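Local coordinates for DegV family protein (Eubacterium eligens, PDB 3FDJ) that is of unknown function but belongs to the DegV family and probably binds a fatty acid or similar lipid between its two lobes, at residues R57-C62 against A166-V171; V80-A85 against V110-S115; S185-A190 against E197-C202. All blocks are in the same frame, centred on the assembly; numbering follows the deposited sequence. Where two conformers were deposited one is given.

Contact 1: residues R57-C62 against A166-V171; sequences RSYTAC and AQNGRV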
# COMPACT_ATOMS: atom_id res chain seq x y z
N ARG A 57 -6.79 -10.28 20.83
CA ARG A 57 -7.10 -9.78 19.50
C ARG A 57 -6.47 -8.41 19.30
O ARG A 57 -6.23 -7.69 20.25
CB ARG A 57 -8.62 -9.67 19.33
CG ARG A 57 -9.33 -11.01 19.45
CD ARG A 57 -10.80 -10.84 19.77
NE ARG A 57 -11.08 -10.94 21.20
CZ ARG A 57 -11.26 -9.90 22.01
NH1 ARG A 57 -11.17 -8.67 21.56
NH2 ARG A 57 -11.53 -10.10 23.28
N SER A 58 -6.20 -8.08 18.04
CA SER A 58 -5.76 -6.75 17.69
C SER A 58 -6.55 -6.33 16.47
O SER A 58 -7.09 -7.17 15.74
CB SER A 58 -4.26 -6.69 17.43
OG SER A 58 -3.86 -7.70 16.53
N TYR A 59 -6.61 -5.01 16.27
CA TYR A 59 -7.55 -4.38 15.36
C TYR A 59 -6.91 -3.23 14.63
O TYR A 59 -5.90 -2.70 15.08
CB TYR A 59 -8.72 -3.80 16.15
CG TYR A 59 -9.37 -4.76 17.10
CD1 TYR A 59 -10.37 -5.62 16.67
CD2 TYR A 59 -8.97 -4.84 18.42
CE1 TYR A 59 -10.96 -6.53 17.53
CE2 TYR A 59 -9.56 -5.72 19.29
CZ TYR A 59 -10.55 -6.56 18.84
OH TYR A 59 -11.14 -7.45 19.71
N THR A 60 -7.50 -2.84 13.50
CA THR A 60 -7.13 -1.61 12.84
C THR A 60 -8.36 -0.73 12.64
O THR A 60 -9.49 -1.22 12.60
CB THR A 60 -6.40 -1.85 11.48
OG1 THR A 60 -7.25 -2.58 10.58
CG2 THR A 60 -5.11 -2.64 11.72
N ALA A 61 -8.13 0.56 12.49
CA ALA A 61 -9.21 1.52 12.26
C ALA A 61 -8.80 2.51 11.19
O ALA A 61 -7.64 2.94 11.14
CB ALA A 61 -9.53 2.26 13.55
N CYS A 62 -9.77 2.91 10.37
CA CYS A 62 -9.51 3.93 9.34
C CYS A 62 -9.43 5.32 10.01
O CYS A 62 -9.78 5.48 11.19
CB CYS A 62 -10.59 3.88 8.28
SG CYS A 62 -12.15 4.45 8.87
N ALA A 166 -6.01 -12.80 8.89
CA ALA A 166 -7.02 -13.81 9.17
C ALA A 166 -7.87 -13.45 10.38
O ALA A 166 -9.09 -13.59 10.31
CB ALA A 166 -6.37 -15.20 9.35
N GLN A 167 -7.26 -12.95 11.46
CA GLN A 167 -8.06 -12.66 12.66
C GLN A 167 -8.98 -11.47 12.41
O GLN A 167 -9.97 -11.33 13.10
CB GLN A 167 -7.19 -12.43 13.90
CG GLN A 167 -6.48 -11.09 13.95
CD GLN A 167 -5.80 -10.82 15.28
OE1 GLN A 167 -6.46 -10.79 16.33
NE2 GLN A 167 -4.49 -10.58 15.25
N ASN A 168 -8.64 -10.64 11.43
CA ASN A 168 -9.48 -9.50 11.05
C ASN A 168 -10.42 -9.77 9.87
O ASN A 168 -11.04 -8.82 9.34
CB ASN A 168 -8.60 -8.27 10.80
CG ASN A 168 -8.11 -7.65 12.10
OD1 ASN A 168 -8.88 -7.00 12.82
ND2 ASN A 168 -6.85 -7.86 12.41
N GLY A 169 -10.54 -11.03 9.47
CA GLY A 169 -11.46 -11.44 8.41
C GLY A 169 -11.06 -11.01 7.02
O GLY A 169 -11.91 -10.91 6.13
N ARG A 170 -9.77 -10.75 6.80
CA ARG A 170 -9.33 -10.24 5.50
C ARG A 170 -8.70 -11.29 4.57
O ARG A 170 -8.40 -10.99 3.41
CB ARG A 170 -8.44 -9.01 5.70
CG ARG A 170 -9.34 -7.86 6.12
CD ARG A 170 -8.64 -6.68 6.66
NE ARG A 170 -9.62 -5.60 6.72
CZ ARG A 170 -10.06 -4.99 7.82
NH1 ARG A 170 -10.97 -4.04 7.71
NH2 ARG A 170 -9.58 -5.31 9.02
N VAL A 171 -8.52 -12.50 5.08
CA VAL A 171 -8.11 -13.62 4.25
C VAL A 171 -8.75 -14.86 4.83
O VAL A 171 -9.01 -14.90 6.04
CB VAL A 171 -6.55 -13.75 4.20
CG1 VAL A 171 -6.03 -14.45 5.48
CG2 VAL A 171 -6.10 -14.49 2.97
O HOH W 1 -3.29 -9.89 18.07
O HOH W 2 -9.69 -4.52 12.49
O HOH W 3 -11.13 -2.63 10.21

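Contact 2: residues V80-A85 against V110-S115; sequences VVTITA and VRVIDS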
# COMPACT_ATOMS: atom_id res chain seq x y z
N VAL A 80 -6.77 12.37 -3.46
CA VAL A 80 -6.66 11.53 -2.27
C VAL A 80 -6.55 10.10 -2.71
O VAL A 80 -7.42 9.61 -3.44
CB VAL A 80 -7.91 11.68 -1.37
CG1 VAL A 80 -7.68 10.94 -0.05
CG2 VAL A 80 -8.24 13.17 -1.11
N VAL A 81 -5.49 9.39 -2.29
CA VAL A 81 -5.34 7.97 -2.64
C VAL A 81 -5.61 7.13 -1.40
O VAL A 81 -5.07 7.40 -0.33
CB VAL A 81 -3.94 7.68 -3.21
CG1 VAL A 81 -3.80 6.19 -3.62
CG2 VAL A 81 -3.67 8.60 -4.43
N THR A 82 -6.48 6.14 -1.53
CA THR A 82 -6.83 5.29 -0.40
C THR A 82 -6.51 3.82 -0.66
O THR A 82 -6.44 3.38 -1.79
CB THR A 82 -8.32 5.38 0.04
OG1 THR A 82 -9.16 4.68 -0.88
CG2 THR A 82 -8.82 6.86 0.17
N ILE A 83 -6.30 3.09 0.42
CA ILE A 83 -6.24 1.64 0.41
C ILE A 83 -7.59 1.10 -0.12
O ILE A 83 -8.64 1.75 0.00
CB ILE A 83 -5.89 1.13 1.83
CG1 ILE A 83 -5.84 -0.42 1.92
CG2 ILE A 83 -6.86 1.69 2.82
CD1 ILE A 83 -5.10 -0.90 3.16
N THR A 84 -7.53 -0.07 -0.75
CA THR A 84 -8.68 -0.70 -1.36
C THR A 84 -9.98 -0.63 -0.55
O THR A 84 -10.07 -0.99 0.64
CB THR A 84 -8.37 -2.18 -1.70
OG1 THR A 84 -9.56 -2.78 -2.22
CG2 THR A 84 -7.86 -2.95 -0.49
N ALA A 85 -11.02 -0.17 -1.24
CA ALA A 85 -12.36 -0.16 -0.68
C ALA A 85 -12.86 -1.59 -0.49
O ALA A 85 -13.82 -1.83 0.23
CB ALA A 85 -13.30 0.61 -1.60
N VAL A 110 -11.96 17.82 -5.48
CA VAL A 110 -11.34 16.75 -4.74
C VAL A 110 -11.69 15.44 -5.38
O VAL A 110 -12.87 15.13 -5.57
CB VAL A 110 -11.83 16.73 -3.27
CG1 VAL A 110 -11.11 15.63 -2.48
CG2 VAL A 110 -11.60 18.12 -2.60
N ARG A 111 -10.67 14.66 -5.72
CA ARG A 111 -10.90 13.34 -6.31
C ARG A 111 -10.36 12.34 -5.33
O ARG A 111 -9.17 12.41 -4.96
CB ARG A 111 -10.18 13.20 -7.65
CG ARG A 111 -10.02 11.74 -8.11
CD ARG A 111 -11.36 11.05 -8.43
NE ARG A 111 -11.21 9.59 -8.47
CZ ARG A 111 -10.67 8.89 -9.48
NH1 ARG A 111 -10.61 7.58 -9.39
NH2 ARG A 111 -10.22 9.47 -10.59
N VAL A 112 -11.22 11.43 -4.89
CA VAL A 112 -10.78 10.32 -4.04
C VAL A 112 -10.59 9.11 -4.96
O VAL A 112 -11.51 8.74 -5.70
CB VAL A 112 -11.76 10.00 -2.92
CG1 VAL A 112 -11.20 8.87 -2.06
CG2 VAL A 112 -12.08 11.25 -2.05
N ILE A 113 -9.37 8.55 -4.91
CA ILE A 113 -8.96 7.40 -5.73
C ILE A 113 -8.89 6.16 -4.85
O ILE A 113 -8.06 6.05 -3.95
CB ILE A 113 -7.58 7.61 -6.40
CG1 ILE A 113 -7.58 8.87 -7.25
CG2 ILE A 113 -7.20 6.36 -7.24
CD1 ILE A 113 -6.18 9.27 -7.70
N ASP A 114 -9.81 5.23 -5.11
CA ASP A 114 -9.72 3.89 -4.53
C ASP A 114 -8.60 3.21 -5.30
O ASP A 114 -8.74 2.94 -6.49
CB ASP A 114 -11.04 3.14 -4.74
CG ASP A 114 -10.96 1.66 -4.34
OD1 ASP A 114 -9.97 1.24 -3.73
OD2 ASP A 114 -11.93 0.93 -4.67
N SER A 115 -7.49 2.95 -4.64
CA SER A 115 -6.34 2.33 -5.31
C SER A 115 -6.60 0.90 -5.71
O SER A 115 -5.82 0.37 -6.50
CB SER A 115 -5.10 2.36 -4.43
OG SER A 115 -5.24 1.51 -3.29
O HOH W 4 -11.42 -1.73 -4.40

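Contact 3: residues S185-A190 against E197-C202; sequences SVIGTA and EAIGKC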
# COMPACT_ATOMS: atom_id res chain seq x y z
N SER A 185 5.97 -19.35 2.90
CA SER A 185 5.29 -18.09 2.63
C SER A 185 4.14 -18.28 1.66
O SER A 185 4.14 -19.22 0.88
CB SER A 185 6.27 -17.12 1.99
OG SER A 185 7.32 -16.82 2.88
N VAL A 186 3.17 -17.37 1.71
CA VAL A 186 2.08 -17.32 0.75
C VAL A 186 2.30 -16.15 -0.17
O VAL A 186 2.59 -15.03 0.28
CB VAL A 186 0.71 -17.17 1.42
CG1 VAL A 186 -0.40 -16.90 0.36
CG2 VAL A 186 0.42 -18.41 2.28
N ILE A 187 2.20 -16.44 -1.46
CA ILE A 187 2.33 -15.42 -2.50
C ILE A 187 0.93 -14.96 -2.91
O ILE A 187 0.04 -15.79 -3.16
CB ILE A 187 3.07 -15.98 -3.74
CG1 ILE A 187 4.47 -16.46 -3.36
CG2 ILE A 187 3.18 -14.88 -4.82
CD1 ILE A 187 5.16 -17.24 -4.53
N GLY A 188 0.72 -13.66 -2.95
CA GLY A 188 -0.57 -13.09 -3.32
C GLY A 188 -0.47 -12.01 -4.38
O GLY A 188 0.63 -11.56 -4.74
N THR A 189 -1.62 -11.64 -4.90
CA THR A 189 -1.74 -10.47 -5.76
C THR A 189 -2.99 -9.68 -5.36
O THR A 189 -3.91 -10.22 -4.73
CB THR A 189 -1.76 -10.87 -7.26
OG1 THR A 189 -1.67 -9.70 -8.09
CG2 THR A 189 -3.01 -11.67 -7.61
N ALA A 190 -3.01 -8.40 -5.72
CA ALA A 190 -4.24 -7.61 -5.58
C ALA A 190 -5.18 -8.03 -6.71
O ALA A 190 -4.82 -8.00 -7.90
CB ALA A 190 -3.92 -6.10 -5.62
N GLU A 197 -5.67 -11.99 -3.31
CA GLU A 197 -5.89 -13.24 -4.03
C GLU A 197 -4.63 -14.08 -3.86
O GLU A 197 -3.58 -13.68 -4.33
CB GLU A 197 -6.10 -12.90 -5.49
CG GLU A 197 -6.50 -14.02 -6.39
CD GLU A 197 -7.26 -13.45 -7.56
OE1 GLU A 197 -6.64 -12.75 -8.38
OE2 GLU A 197 -8.50 -13.66 -7.63
N ALA A 198 -4.73 -15.23 -3.21
CA ALA A 198 -3.55 -16.07 -2.99
C ALA A 198 -3.21 -16.82 -4.30
O ALA A 198 -4.07 -17.40 -4.93
CB ALA A 198 -3.79 -17.05 -1.82
N ILE A 199 -1.95 -16.74 -4.70
CA ILE A 199 -1.46 -17.33 -5.93
C ILE A 199 -0.87 -18.71 -5.63
O ILE A 199 -0.97 -19.63 -6.43
CB ILE A 199 -0.32 -16.45 -6.54
CG1 ILE A 199 -0.91 -15.23 -7.24
CG2 ILE A 199 0.55 -17.28 -7.52
CD1 ILE A 199 0.13 -14.29 -7.76
N GLY A 200 -0.22 -18.83 -4.48
CA GLY A 200 0.39 -20.08 -4.10
C GLY A 200 1.32 -19.96 -2.92
O GLY A 200 1.47 -18.91 -2.36
N LYS A 201 1.94 -21.06 -2.55
CA LYS A 201 2.85 -21.09 -1.40
C LYS A 201 4.25 -21.16 -1.93
O LYS A 201 4.49 -21.52 -3.09
CB LYS A 201 2.56 -22.30 -0.53
CG LYS A 201 3.11 -23.59 -1.08
CD LYS A 201 2.56 -24.78 -0.38
CE LYS A 201 3.62 -25.60 0.23
NZ LYS A 201 3.02 -26.56 1.18
N CYS A 202 5.21 -20.90 -1.05
CA CYS A 202 6.56 -20.89 -1.47
C CYS A 202 7.52 -21.23 -0.34
O CYS A 202 7.44 -20.64 0.73
CB CYS A 202 6.81 -19.49 -1.98
SG CYS A 202 8.27 -19.38 -2.82

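Contact 1: residues R57-C62 against A166-V171
Ser58 and Tyr59, entering the short strand 59-61, run past Gln167 and Asn168 at the end of helix 163-167 with the backbones well apart, 7.0 Å between Tyr59 CA and Asn168 CA, so that side chains and water must span the gap. The helix finishes in a Schellman motif: Gly169, the C-prime residue with positive phi, donates its N to Ala166 O, and Arg170 N returns to Leu165 O. The turn presents Gln167, Asn168 and Arg170 to the strand, joining strand 59-61 to the C-terminal end of helix 163-167, which follows strand 153-159 of the second sheet. Gln167 makes the stronger of the two direct bonds. Its CG sits between the backbone N and the carbonyl carbon (chi1 75°) and the rest of the chain is extended, which brings OE1 to Ser58 N at 3.2 Å. The N-H points well at the oxygen (160°), yet the donor stands 49° out of the amide plane, so it is not on a lone pair. Water joins Ser58 OG to Gln167 NE2, whose amide is also tied to Asn164 OD1, while Ser58 OG is bonded to Tyr264 OH on helix 260-266. Asn168 gives Ser58 O only a weak bond from ND2, 3.4 Å long; that nitrogen is held mainly by Asn164 O. Further along the strand, Thr60 OG1 is hydrogen-bonded to Tyr265 OH, and a hexaethylene glycol, probably from the crystallisation liquor, lies beside its side chain. Arg170 reaches out with NE fixed by Met87 O, and a water in the plane of its guanidinium accepts from NH1 and donates to Thr60 O. Another water, also in that plane, donates to Asn168 OD1 at 2.6 Å and accepts from Thr60 N at 2.9 Å.

Contact 2: residues V80-A85 against V110-S115
The beta-alpha-beta unit of strand 77-82, helix 90-102 and strand 109-114 closes here, where Val80-Thr82 pair in parallel with Val112-Asp114 in the first of the protein's two sheets. The strands cross at -19°, and regular backbone bonds link Val80 N to Arg111 O, Ile113 N to Val80 O and Thr82 N to Ile113 O. On the face bearing Val80 and Thr82, Thr82 CG2 meets Val112 CG1 at 3.8 Å; Val80 CG2 also touches Val110 CG1 at 4.0 Å. At the C-terminal ends side chains add to the backbone bonds. Thr82 O is gripped twice by one residue, by Ser115 N at 3.1 Å and by Ser115 OG at 2.7 Å; the hydroxyl gets there because OG lies between the backbone N and carbonyl carbon (chi1 68°), and it also accepts from Ser117 N. Asp114 turns its carboxylate to the loop beyond the other strand. Its OD1 takes Ala85 N at 3.0 Å, approached from 50° out of the carboxylate plane, and is further bonded to Lys116 N. A water donates both to Asp114 OD2, 2.7 Å away, and to Thr84 OG1, which is itself tied to Gly194 O in the second half of the chain. Tyr91 of helix 90-102 packs on Thr82, Val112 and Asp114, while Val81 faces helix 120-134 and Ile113 helix 139-150, and strand 5-9 flanks Val81.

Contact 3: residues S185-A190 against E197-C202
Ile187 is the hub of the contact: its CD1 rests on Cys202 CB at 3.8 Å, its CG2 lies near Ile199 CB, and its carbonyl is shared by two successive amides. Ile199 N donates to Ile187 O at 2.7 Å, Gly200 N only weakly at 3.3 Å, while Gly200 O takes Ile187 N in return. Ile199 CD1 then reaches across to Thr189 CB of the partner strand at 3.9 Å. Thr189 and Glu197 run alongside each other in one direction, CG2 of Thr189 near OE1 of Glu197. On the opposite face Val186 CG1 touches Ala198 CB at 4.0 Å. Both strands belong to a beta hairpin, 184-190 with 196-203, and Ile199 with Gly200 opposite Ile187 forms a classic beta bulge that shifts the antiparallel register by one residue. On either side of it the pairing is regular: Ser185 and Cys202 exchange two backbone bonds, as do Thr189 and Glu197. With chi1 at -171°, Thr189 turns OG1 away from its backbone N toward Leu155 O and Arg154 NH2, both in the neighbouring strand 153-159, and CG2 faces Glu197 and Ile199. Leu208 of helix 205-219 covers both Ile187 and Cys202, Leu215 packs on Ile199, and Val186 is backed by Leu162 and Ala178. Just before Ser185, Ile184 takes part in the sodium site with Lys160 and Ala179.

Overall arrangement
After strands 5-9, 21-30 and 35-37, the chain reaches 57-62, and contact 1 closes its long loop only on arrival at 166-171. Nested inside that loop is contact 2, which joins 80-85 to 110-115 within the same sheet as strand 59-61. Contact 3 follows in series, a short hairpin at the edge of the second sheet, with strand 196-203 outermost in the chain. Contacts 2 and 3 are thus each internal to one sheet, whereas contact 1 bridges the two halves of the fold. The three do not touch: nearest atoms are about 7 Å apart between contacts 1 and 2, about 6 Å between contacts 1 and 3 and about 7 Å between contacts 2 and 3.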